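Long-range contacts in beta-mannosidase (Hypocrea lixii, PDB 4UOJ), which probably hydrolyses terminal, non-reducing beta-D-mannose residues in beta-mannosides, as a glycoside hydrolase of family 2: residues F241-P246 / L544-D549; F517-F522 / P551-E556; T872-V877 / K911-F916. One frame throughout, in Å; residues are numbered along the deposited sequence.

Interaction 1. Residues F241-P246 / L544-D549; sequences FNNFAP and LEIDLD. With BMA (beta-D-mannopyranose), chain F; NAG (2-acetamido-2-deoxy-beta-D-glucopyranose), chain H; MAN (alpha-D-mannopyranose), chain B.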
loop_
_atom_site.group_PDB
_atom_site.type_symbol
_atom_site.label_atom_id
_atom_site.label_comp_id
_atom_site.label_asym_id
_atom_site.label_seq_id
_atom_site.Cartn_x
_atom_site.Cartn_y
_atom_site.Cartn_z
ATOM N N PHE A 241 17.980 9.615 -16.785
ATOM C CA PHE A 241 16.988 8.861 -17.542
ATOM C C PHE A 241 16.366 7.769 -16.673
ATOM O O PHE A 241 17.029 7.230 -15.780
ATOM C CB PHE A 241 17.581 8.285 -18.862
ATOM C CG PHE A 241 16.536 7.597 -19.731
ATOM C CD1 PHE A 241 15.463 8.324 -20.291
ATOM C CD2 PHE A 241 16.582 6.205 -19.934
ATOM C CE1 PHE A 241 14.482 7.672 -21.042
ATOM C CE2 PHE A 241 15.601 5.560 -20.697
ATOM C CZ PHE A 241 14.562 6.297 -21.250
ATOM N N ASN A 242 15.099 7.440 -16.941
ATOM C CA ASN A 242 14.374 6.407 -16.197
ATOM C C ASN A 242 15.156 5.083 -16.207
ATOM O O ASN A 242 15.746 4.743 -17.228
ATOM C CB ASN A 242 12.969 6.192 -16.803
ATOM C CG ASN A 242 12.302 7.462 -17.270
ATOM O OD1 ASN A 242 12.708 8.083 -18.263
ATOM N ND2 ASN A 242 11.257 7.860 -16.569
ATOM N N ASN A 243 15.175 4.369 -15.063
ATOM C CA ASN A 243 15.825 3.058 -14.871
ATOM C C ASN A 243 17.353 3.019 -14.866
ATOM O O ASN A 243 17.941 1.954 -14.666
ATOM C CB ASN A 243 15.248 2.017 -15.821
ATOM C CG ASN A 243 13.798 1.727 -15.560
ATOM O OD1 ASN A 243 12.923 2.522 -15.883
ATOM N ND2 ASN A 243 13.531 0.569 -14.968
ATOM N N PHE A 244 17.997 4.178 -15.013
ATOM C CA PHE A 244 19.466 4.265 -14.959
ATOM C C PHE A 244 19.913 5.142 -13.791
ATOM O O PHE A 244 19.237 6.136 -13.470
ATOM C CB PHE A 244 20.027 4.769 -16.298
ATOM C CG PHE A 244 19.849 3.784 -17.419
ATOM C CD1 PHE A 244 18.689 3.790 -18.200
ATOM C CD2 PHE A 244 20.824 2.834 -17.682
ATOM C CE1 PHE A 244 18.505 2.864 -19.230
ATOM C CE2 PHE A 244 20.651 1.902 -18.708
ATOM C CZ PHE A 244 19.489 1.922 -19.478
ATOM N N ALA A 245 21.022 4.747 -13.140
ATOM C CA ALA A 245 21.586 5.472 -12.002
ATOM C C ALA A 245 22.067 6.870 -12.407
ATOM O O ALA A 245 22.970 6.995 -13.247
ATOM C CB ALA A 245 22.728 4.685 -11.374
ATOM N N PRO A 246 21.500 7.911 -11.824
ATOM C CA PRO A 246 21.889 9.278 -12.156
ATOM C C PRO A 246 23.229 9.673 -11.550
ATOM O O PRO A 246 23.788 8.958 -10.734
ATOM C CB PRO A 246 20.756 10.109 -11.582
ATOM C CG PRO A 246 20.116 9.262 -10.585
ATOM C CD PRO A 246 20.235 7.879 -11.099
ATOM N N LEU A 544 16.625 -6.971 -20.346
ATOM C CA LEU A 544 17.824 -7.011 -21.162
ATOM C C LEU A 544 18.321 -5.681 -21.719
ATOM O O LEU A 544 19.509 -5.430 -21.748
ATOM C CB LEU A 544 17.613 -7.998 -22.297
ATOM C CG LEU A 544 17.095 -9.335 -21.838
ATOM C CD1 LEU A 544 16.636 -10.152 -23.003
ATOM C CD2 LEU A 544 18.189 -10.065 -21.117
ATOM N N GLU A 545 17.404 -4.856 -22.202
ATOM C CA GLU A 545 17.766 -3.593 -22.817
ATOM C C GLU A 545 16.689 -2.595 -22.547
ATOM O O GLU A 545 15.537 -2.949 -22.484
ATOM C CB GLU A 545 17.891 -3.766 -24.327
ATOM C CG GLU A 545 19.284 -4.053 -24.842
ATOM N N ILE A 546 17.079 -1.345 -22.400
ATOM C CA ILE A 546 16.152 -0.248 -22.454
ATOM C C ILE A 546 16.664 0.761 -23.465
ATOM O O ILE A 546 17.726 1.313 -23.313
ATOM C CB ILE A 546 15.962 0.409 -21.085
ATOM C CG1 ILE A 546 15.299 -0.553 -20.117
ATOM C CG2 ILE A 546 15.124 1.659 -21.212
ATOM C CD1 ILE A 546 15.180 -0.038 -18.710
ATOM N N ASP A 547 15.856 1.018 -24.476
ATOM C CA ASP A 547 16.210 1.920 -25.564
ATOM C C ASP A 547 14.954 2.367 -26.287
ATOM O O ASP A 547 14.273 1.552 -26.897
ATOM C CB ASP A 547 17.193 1.223 -26.531
ATOM C CG ASP A 547 17.843 2.140 -27.542
ATOM O OD1 ASP A 547 17.417 3.325 -27.629
ATOM O OD2 ASP A 547 18.774 1.663 -28.258
ATOM N N LEU A 548 14.679 3.674 -26.241
ATOM C CA LEU A 548 13.508 4.273 -26.874
ATOM C C LEU A 548 13.514 4.172 -28.421
ATOM O O LEU A 548 12.485 4.325 -29.071
ATOM C CB LEU A 548 13.329 5.709 -26.378
ATOM C CG LEU A 548 12.849 5.893 -24.927
ATOM C CD1 LEU A 548 12.796 7.370 -24.583
ATOM C CD2 LEU A 548 11.453 5.317 -24.716
ATOM N N ASP A 549 14.684 3.868 -28.991
ATOM C CA ASP A 549 14.866 3.654 -30.422
ATOM C C ASP A 549 14.294 2.306 -30.867
ATOM O O ASP A 549 14.028 2.123 -32.054
ATOM C CB ASP A 549 16.360 3.727 -30.783
ATOM C CG ASP A 549 16.969 5.111 -30.579
ATOM O OD1 ASP A 549 16.358 6.092 -31.045
ATOM O OD2 ASP A 549 18.058 5.204 -29.979
HETATM C C1 BMA F . 7.701 8.996 -29.395
HETATM C C2 BMA F . 7.842 7.768 -30.290
HETATM C C3 BMA F . 8.670 6.779 -29.473
HETATM C C4 BMA F . 9.990 7.422 -29.079
HETATM C C5 BMA F . 9.787 8.800 -28.437
HETATM C C6 BMA F . 11.062 9.577 -28.228
HETATM O O2 BMA F . 8.460 8.184 -31.525
HETATM O O3 BMA F . 8.849 5.545 -30.157
HETATM O O4 BMA F . 10.635 6.552 -28.154
HETATM O O5 BMA F . 8.969 9.638 -29.273
HETATM O O6 BMA F . 10.766 10.904 -27.812
HETATM C C1 NAG H . 22.173 -8.534 -20.107
HETATM C C2 NAG H . 22.694 -7.725 -21.301
HETATM C C3 NAG H . 22.297 -8.394 -22.629
HETATM C C4 NAG H . 22.740 -9.846 -22.626
HETATM C C5 NAG H . 22.142 -10.544 -21.400
HETATM C C6 NAG H . 22.577 -11.994 -21.262
HETATM C C7 NAG H . 22.960 -5.319 -20.817
HETATM C C8 NAG H . 22.339 -3.945 -20.931
HETATM N N2 NAG H . 22.227 -6.346 -21.292
HETATM O O3 NAG H . 22.912 -7.717 -23.713
HETATM O O4 NAG H . 22.383 -10.486 -23.839
HETATM O O5 NAG H . 22.580 -9.888 -20.209
HETATM O O6 NAG H . 21.934 -12.586 -20.154
HETATM O O7 NAG H . 24.074 -5.470 -20.303
HETATM C C1 MAN B . 10.086 5.430 -35.079
HETATM C C2 MAN B . 9.704 4.814 -36.436
HETATM C C3 MAN B . 8.640 3.734 -36.243
HETATM C C4 MAN B . 9.100 2.697 -35.214
HETATM C C5 MAN B . 9.489 3.386 -33.911
HETATM C C6 MAN B . 10.072 2.445 -32.859
HETATM O O2 MAN B . 10.861 4.259 -37.074
HETATM O O3 MAN B . 8.388 3.128 -37.501
HETATM O O4 MAN B . 8.030 1.809 -34.967
HETATM O O5 MAN B . 10.491 4.387 -34.176
HETATM O O6 MAN B . 10.548 3.175 -31.699
#
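Ile546 meets three side chains of 241-246; with the two phenylalanines the contact is apolar. Its CG2 lies at the edge of the Phe241 ring, near the ring plane, 4.0 Å from CE2. Its CB is 4.0 Å from CE1 of Phe244, and the two side chains run past each other in opposite directions. Its CD1 packs 3.5 Å from CB of Asn243. Phe241 also touches Leu548, with CZ 3.9 Å from CD1. Its ring is carried there by a chi1 of -175°, with CG anti to the backbone N. Residues 241-244 form a type II beta turn in the loop between strands 227-237 and 252-261. The turn is closed by Phe244 N to Phe241 O. It rests on a short beta hairpin whose first strand is 545-546. No hydrogen bond joins the two segments. The amide of Asn243 is bonded to Tyr534 O through ND2. Within 544-549, Asp547 makes an Asx turn: its OD1 accepts from Asp549 N, which comes from above the carboxylate plane. Glycan also lines this segment. N2 of an N-acetylglucosamine donates to Leu544 O at 2.9 Å.

Interaction 2. Residues F517-F522 / P551-E556; sequences FITTLF and PVPIVE. With NAG (2-acetamido-2-deoxy-beta-D-glucopyranose), chain C.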
loop_
_atom_site.group_PDB
_atom_site.type_symbol
_atom_site.label_atom_id
_atom_site.label_comp_id
_atom_site.label_asym_id
_atom_site.label_seq_id
_atom_site.Cartn_x
_atom_site.Cartn_y
_atom_site.Cartn_z
ATOM N N PHE A 517 1.668 -2.145 -22.194
ATOM C CA PHE A 517 2.506 -1.939 -20.999
ATOM C C PHE A 517 3.947 -1.458 -21.225
ATOM O O PHE A 517 4.561 -0.938 -20.307
ATOM C CB PHE A 517 2.411 -3.161 -20.054
ATOM C CG PHE A 517 0.986 -3.448 -19.634
ATOM C CD1 PHE A 517 0.395 -2.744 -18.594
ATOM C CD2 PHE A 517 0.210 -4.350 -20.333
ATOM C CE1 PHE A 517 -0.941 -2.951 -18.255
ATOM C CE2 PHE A 517 -1.124 -4.565 -19.989
ATOM C CZ PHE A 517 -1.693 -3.858 -18.956
ATOM N N ILE A 518 4.485 -1.612 -22.438
ATOM C CA ILE A 518 5.852 -1.176 -22.694
ATOM C C ILE A 518 5.879 -0.017 -23.709
ATOM O O ILE A 518 6.158 1.112 -23.336
ATOM C CB ILE A 518 6.799 -2.366 -23.047
ATOM C CG1 ILE A 518 6.828 -3.414 -21.920
ATOM C CG2 ILE A 518 8.201 -1.864 -23.341
ATOM C CD1 ILE A 518 7.462 -4.787 -22.264
ATOM N N THR A 519 5.560 -0.311 -24.980
ATOM C CA THR A 519 5.579 0.639 -26.084
ATOM C C THR A 519 4.765 1.880 -25.747
ATOM O O THR A 519 5.262 2.984 -25.851
ATOM C CB THR A 519 5.167 -0.048 -27.399
ATOM O OG1 THR A 519 5.948 -1.241 -27.586
ATOM C CG2 THR A 519 5.343 0.875 -28.607
ATOM N N THR A 520 3.511 1.730 -25.402
ATOM C CA THR A 520 2.744 2.893 -25.011
ATOM C C THR A 520 3.043 3.464 -23.646
ATOM O O THR A 520 3.334 4.629 -23.516
ATOM C CB THR A 520 1.244 2.577 -25.092
ATOM O OG1 THR A 520 1.010 1.709 -26.205
ATOM C CG2 THR A 520 0.450 3.823 -25.261
ATOM N N LEU A 521 2.978 2.625 -22.629
ATOM C CA LEU A 521 3.065 3.090 -21.257
ATOM C C LEU A 521 4.408 3.629 -20.829
ATOM O O LEU A 521 4.461 4.614 -20.141
ATOM C CB LEU A 521 2.549 2.041 -20.281
ATOM C CG LEU A 521 1.070 1.685 -20.347
ATOM C CD1 LEU A 521 0.591 0.989 -19.098
ATOM C CD2 LEU A 521 0.181 2.853 -20.676
ATOM N N PHE A 522 5.479 2.972 -21.227
ATOM C CA PHE A 522 6.786 3.477 -20.929
ATOM C C PHE A 522 7.046 4.787 -21.636
ATOM O O PHE A 522 7.645 5.671 -21.080
ATOM C CB PHE A 522 7.856 2.444 -21.201
ATOM C CG PHE A 522 9.218 2.896 -20.829
ATOM C CD1 PHE A 522 9.487 3.333 -19.555
ATOM C CD2 PHE A 522 10.231 2.904 -21.754
ATOM C CE1 PHE A 522 10.731 3.764 -19.209
ATOM C CE2 PHE A 522 11.479 3.331 -21.412
ATOM C CZ PHE A 522 11.733 3.753 -20.144
ATOM N N PRO A 551 11.540 -0.862 -31.316
ATOM C CA PRO A 551 10.074 -0.939 -31.475
ATOM C C PRO A 551 9.346 -1.266 -30.175
ATOM O O PRO A 551 8.236 -0.779 -29.939
ATOM C CB PRO A 551 9.868 -1.996 -32.571
ATOM C CG PRO A 551 11.181 -2.700 -32.718
ATOM C CD PRO A 551 12.244 -1.750 -32.269
ATOM N N VAL A 552 10.007 -2.044 -29.307
ATOM C CA VAL A 552 9.534 -2.337 -27.931
ATOM C C VAL A 552 10.643 -1.768 -27.020
ATOM O O VAL A 552 11.740 -2.325 -26.997
ATOM C CB VAL A 552 9.241 -3.845 -27.700
ATOM C CG1 VAL A 552 8.707 -4.077 -26.301
ATOM C CG2 VAL A 552 8.249 -4.377 -28.739
ATOM N N PRO A 553 10.417 -0.573 -26.397
ATOM C CA PRO A 553 11.506 0.128 -25.683
ATOM C C PRO A 553 12.199 -0.623 -24.556
ATOM O O PRO A 553 13.378 -0.396 -24.323
ATOM C CB PRO A 553 10.854 1.425 -25.198
ATOM C CG PRO A 553 9.379 1.194 -25.297
ATOM C CD PRO A 553 9.202 0.264 -26.451
ATOM N N ILE A 554 11.471 -1.484 -23.843
ATOM C CA ILE A 554 12.030 -2.309 -22.774
ATOM C C ILE A 554 11.990 -3.763 -23.251
ATOM O O ILE A 554 10.912 -4.321 -23.456
ATOM C CB ILE A 554 11.317 -2.117 -21.409
ATOM C CG1 ILE A 554 11.262 -0.627 -20.999
ATOM C CG2 ILE A 554 11.998 -2.969 -20.315
ATOM C CD1 ILE A 554 10.332 -0.333 -19.833
ATOM N N VAL A 555 13.168 -4.331 -23.490
ATOM C CA VAL A 555 13.316 -5.708 -23.940
ATOM C C VAL A 555 13.375 -6.571 -22.678
ATOM O O VAL A 555 14.395 -6.601 -21.980
ATOM C CB VAL A 555 14.551 -5.877 -24.862
ATOM C CG1 VAL A 555 14.790 -7.339 -25.209
ATOM C CG2 VAL A 555 14.378 -5.068 -26.137
ATOM N N GLU A 556 12.248 -7.219 -22.352
ATOM C CA GLU A 556 12.126 -8.037 -21.134
ATOM C C GLU A 556 12.880 -9.347 -21.227
ATOM O O GLU A 556 13.001 -9.921 -22.303
ATOM C CB GLU A 556 10.658 -8.275 -20.755
ATOM C CG GLU A 556 9.975 -7.034 -20.180
ATOM C CD GLU A 556 10.352 -6.724 -18.743
ATOM O OE1 GLU A 556 11.378 -6.054 -18.524
ATOM O OE2 GLU A 556 9.625 -7.167 -17.837
HETATM C C1 NAG C . 13.644 -13.850 -24.723
HETATM C C2 NAG C . 12.248 -14.458 -24.715
HETATM C C3 NAG C . 11.549 -14.030 -25.999
HETATM C C4 NAG C . 11.532 -12.503 -26.123
HETATM C C5 NAG C . 12.957 -11.957 -26.014
HETATM C C6 NAG C . 13.034 -10.437 -26.009
HETATM C C7 NAG C . 11.903 -16.635 -23.595
HETATM C C8 NAG C . 12.166 -18.121 -23.663
HETATM N N2 NAG C . 12.348 -15.906 -24.641
HETATM O O3 NAG C . 10.213 -14.523 -26.021
HETATM O O4 NAG C . 11.018 -12.117 -27.386
HETATM O O5 NAG C . 13.572 -12.424 -24.816
HETATM O O6 NAG C . 12.353 -9.900 -24.890
HETATM O O7 NAG C . 11.330 -16.129 -22.619
#
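The 517-522 part of helix 506-528 and strand 554-556 run nearly antiparallel, at 153°, with their axes 9.2 Å apart. Ile518 and Phe522, one helical turn apart, face the strand and the residues before it. CG2 of Ile518 meets three residues. It touches Val552 CG1 and Pro553 CG, and lies 3.3 Å from Ile554 N. The other branch of Ile518 reaches along the strand, and its CD1 ends 4.0 Å from Glu556 CG. The strand is the second arm of a two-stranded antiparallel hairpin with 545-546, and this contact lays the hairpin against helix 506-528. Phe522 takes Ile554 over one ring face in a CH-pi contact. Ile554 CD1 lies 3.7 Å from the ring centroid and 17° off the normal. Phe522 CG is anti to the backbone N (chi1 -177°), which brings the ring under that methyl. Pro553 CB sits at the edge of the same ring, near its plane, 3.8 Å from Phe522 CD2. The polar link is slight. Thr519 OG1 makes a weak contact of 3.3 Å with Pro551 O, and Glu514 O is a second, also weak, candidate for the same proton. At the end of the strand, O6 of an N-acetylglucosamine donates to Glu556 O at 2.7 Å.

Interaction 3. Residues T872-V877 / K911-F916; sequences TKKFTV and KKEVGF. With CD (cadmium ion), chain D.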
loop_
_atom_site.group_PDB
_atom_site.type_symbol
_atom_site.label_atom_id
_atom_site.label_comp_id
_atom_site.label_asym_id
_atom_site.label_seq_id
_atom_site.Cartn_x
_atom_site.Cartn_y
_atom_site.Cartn_z
ATOM N N THR A 872 2.607 8.502 34.051
ATOM C CA THR A 872 3.600 8.032 33.092
ATOM C C THR A 872 2.962 7.557 31.805
ATOM O O THR A 872 3.650 7.415 30.808
ATOM C CB THR A 872 4.416 6.880 33.692
ATOM O OG1 THR A 872 3.564 5.743 33.825
ATOM C CG2 THR A 872 5.042 7.241 35.044
ATOM N N LYS A 873 1.643 7.287 31.850
ATOM C CA LYS A 873 0.824 6.770 30.743
ATOM C C LYS A 873 1.322 5.385 30.275
ATOM O O LYS A 873 1.195 5.012 29.116
ATOM C CB LYS A 873 0.696 7.794 29.591
ATOM C CG LYS A 873 -0.010 9.089 29.987
ATOM C CD LYS A 873 -0.142 10.025 28.803
ATOM C CE LYS A 873 -0.852 11.306 29.201
ATOM N NZ LYS A 873 -0.832 12.320 28.102
ATOM N N LYS A 874 1.864 4.628 31.222
ATOM C CA LYS A 874 2.444 3.315 31.009
ATOM C C LYS A 874 1.657 2.235 31.749
ATOM O O LYS A 874 1.249 2.420 32.892
ATOM C CB LYS A 874 3.916 3.265 31.509
ATOM C CG LYS A 874 4.906 4.168 30.809
ATOM C CD LYS A 874 5.212 3.706 29.396
ATOM C CE LYS A 874 6.350 4.480 28.753
ATOM N NZ LYS A 874 7.644 3.888 29.152
ATOM N N PHE A 875 1.498 1.092 31.080
ATOM C CA PHE A 875 0.910 -0.107 31.652
ATOM C C PHE A 875 2.101 -0.909 32.172
ATOM O O PHE A 875 3.135 -0.963 31.506
ATOM C CB PHE A 875 0.154 -0.935 30.584
ATOM C CG PHE A 875 -1.166 -0.364 30.135
ATOM C CD1 PHE A 875 -2.329 -0.662 30.821
ATOM C CD2 PHE A 875 -1.248 0.455 29.024
ATOM C CE1 PHE A 875 -3.553 -0.116 30.424
ATOM C CE2 PHE A 875 -2.468 0.992 28.616
ATOM C CZ PHE A 875 -3.614 0.716 29.327
ATOM N N THR A 876 1.990 -1.480 33.372
ATOM C CA THR A 876 3.034 -2.344 33.903
ATOM C C THR A 876 2.512 -3.773 33.847
ATOM O O THR A 876 1.422 -4.063 34.343
ATOM C CB THR A 876 3.518 -1.898 35.289
ATOM O OG1 THR A 876 4.060 -0.575 35.190
ATOM C CG2 THR A 876 4.583 -2.837 35.848
ATOM N N VAL A 877 3.276 -4.634 33.175
ATOM C CA VAL A 877 2.935 -6.038 33.004
ATOM C C VAL A 877 3.994 -6.851 33.733
ATOM O O VAL A 877 5.180 -6.729 33.448
ATOM C CB VAL A 877 2.816 -6.481 31.517
ATOM C CG1 VAL A 877 2.113 -7.828 31.425
ATOM C CG2 VAL A 877 2.085 -5.440 30.680
ATOM N N LYS A 911 9.608 -6.479 35.397
ATOM C CA LYS A 911 8.484 -5.554 35.285
ATOM C C LYS A 911 8.653 -4.842 33.958
ATOM O O LYS A 911 9.657 -4.167 33.728
ATOM C CB LYS A 911 8.392 -4.582 36.488
ATOM C CG LYS A 911 7.789 -5.228 37.737
ATOM C CD LYS A 911 7.502 -4.235 38.843
ATOM C CE LYS A 911 7.259 -4.948 40.156
ATOM N NZ LYS A 911 7.302 -4.033 41.322
ATOM N N LYS A 912 7.691 -5.071 33.070
ATOM C CA LYS A 912 7.661 -4.555 31.717
ATOM C C LYS A 912 6.704 -3.371 31.651
ATOM O O LYS A 912 5.554 -3.487 32.039
ATOM C CB LYS A 912 7.231 -5.690 30.764
ATOM C CG LYS A 912 6.947 -5.306 29.318
ATOM C CD LYS A 912 8.155 -5.486 28.420
ATOM C CE LYS A 912 7.795 -5.297 26.961
ATOM N NZ LYS A 912 9.003 -5.071 26.131
ATOM N N GLU A 913 7.201 -2.235 31.170
ATOM C CA GLU A 913 6.429 -1.015 30.970
ATOM C C GLU A 913 6.001 -0.944 29.492
ATOM O O GLU A 913 6.831 -1.055 28.593
ATOM C CB GLU A 913 7.264 0.202 31.337
ATOM C CG GLU A 913 7.296 0.494 32.818
ATOM C CD GLU A 913 8.213 1.611 33.230
ATOM O OE1 GLU A 913 8.485 2.495 32.398
ATOM O OE2 GLU A 913 8.662 1.593 34.391
ATOM N N VAL A 914 4.692 -0.816 29.243
ATOM C CA VAL A 914 4.153 -0.740 27.882
ATOM C C VAL A 914 3.292 0.519 27.732
ATOM O O VAL A 914 2.259 0.670 28.391
ATOM C CB VAL A 914 3.369 -2.021 27.472
ATOM C CG1 VAL A 914 2.859 -1.909 26.054
ATOM C CG2 VAL A 914 4.212 -3.285 27.625
ATOM N N GLY A 915 3.737 1.419 26.873
ATOM C CA GLY A 915 3.002 2.642 26.537
ATOM C C GLY A 915 2.004 2.407 25.416
ATOM O O GLY A 915 2.038 1.362 24.750
ATOM N N PHE A 916 1.110 3.380 25.200
ATOM C CA PHE A 916 0.098 3.306 24.156
ATOM C C PHE A 916 0.028 4.625 23.387
ATOM O O PHE A 916 -0.096 5.676 23.992
ATOM C CB PHE A 916 -1.265 2.957 24.777
ATOM C CG PHE A 916 -2.378 2.623 23.799
ATOM C CD1 PHE A 916 -2.543 1.326 23.320
ATOM C CD2 PHE A 916 -3.288 3.589 23.399
ATOM C CE1 PHE A 916 -3.581 1.010 22.447
ATOM C CE2 PHE A 916 -4.344 3.276 22.529
ATOM C CZ PHE A 916 -4.481 1.987 22.058
HETATM CD CD CD D . 8.393 4.184 33.868
HETATM O O HOH W 1 1.779 5.743 26.528
HETATM O O HOH W 2 7.618 1.632 27.363
#
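Lys874 bends at chi2 (-71°) and again at chi4 (84°), and the two bends bring its NZ back across the sheet toward Glu913. The Glu913 chain stays extended beyond CG and crosses it at about a right angle. The two segments belong to an Ig-fold domain, in which strands 874-879 and 911-921 are the central pair of a four-stranded antiparallel sheet. NZ stops 3.6 Å from Glu913 OE1. A water accepts from NZ and donates to the backbone O of Glu913, so it links the lysine to the main chain of Glu913. The Lys874 chain also passes over the backbone of Gly915, with Lys874 CD 3.7 Å from Gly915 N. Thr876 is on this face too, side by side with Glu913. Phe875, Val877, Lys912 and Val914 occupy the other face. There Val877 CG2 packs 4.3 Å from Val914 CG2, and Val914 O sits at the edge of the Phe875 ring, in its plane. Phe875 with Val914 and Val877 with Lys912 are hydrogen-bonded pairs, each with two backbone bonds. Lys912 NZ turns away to a salt bridge with Asp901. The Glu913 carboxylate grips a cadmium ion unequally, with OE1 at 2.2 Å and OE2 at 2.7 Å.

Interactions 1 and 2 adjoin, their centres 11 Å apart. Strands 545-546 and 554-556 pair as the two arms of one hairpin. Leu544 N lies 2.8 Å from Val555 O, and Asp547 N lies 2.9 Å from Pro553 O, both probable hydrogen bonds. Helix 506-528 backs both contacts: Phe522 of interaction 2 also reaches Leu548, with CE2 3.9 Å from Leu548 CD2. Turn, hairpin and helix meet at Phe522, which also touches Phe241 and Ile546; bound N-acetylglucosamine and mannose lie close to the hairpin. Interaction 3 is remote, about 40 Å from interaction 1 and 41 Å from interaction 2 by nearest atoms. It lies across the chain's centre, in the C-terminal Ig-fold domain, with its own cadmium ion.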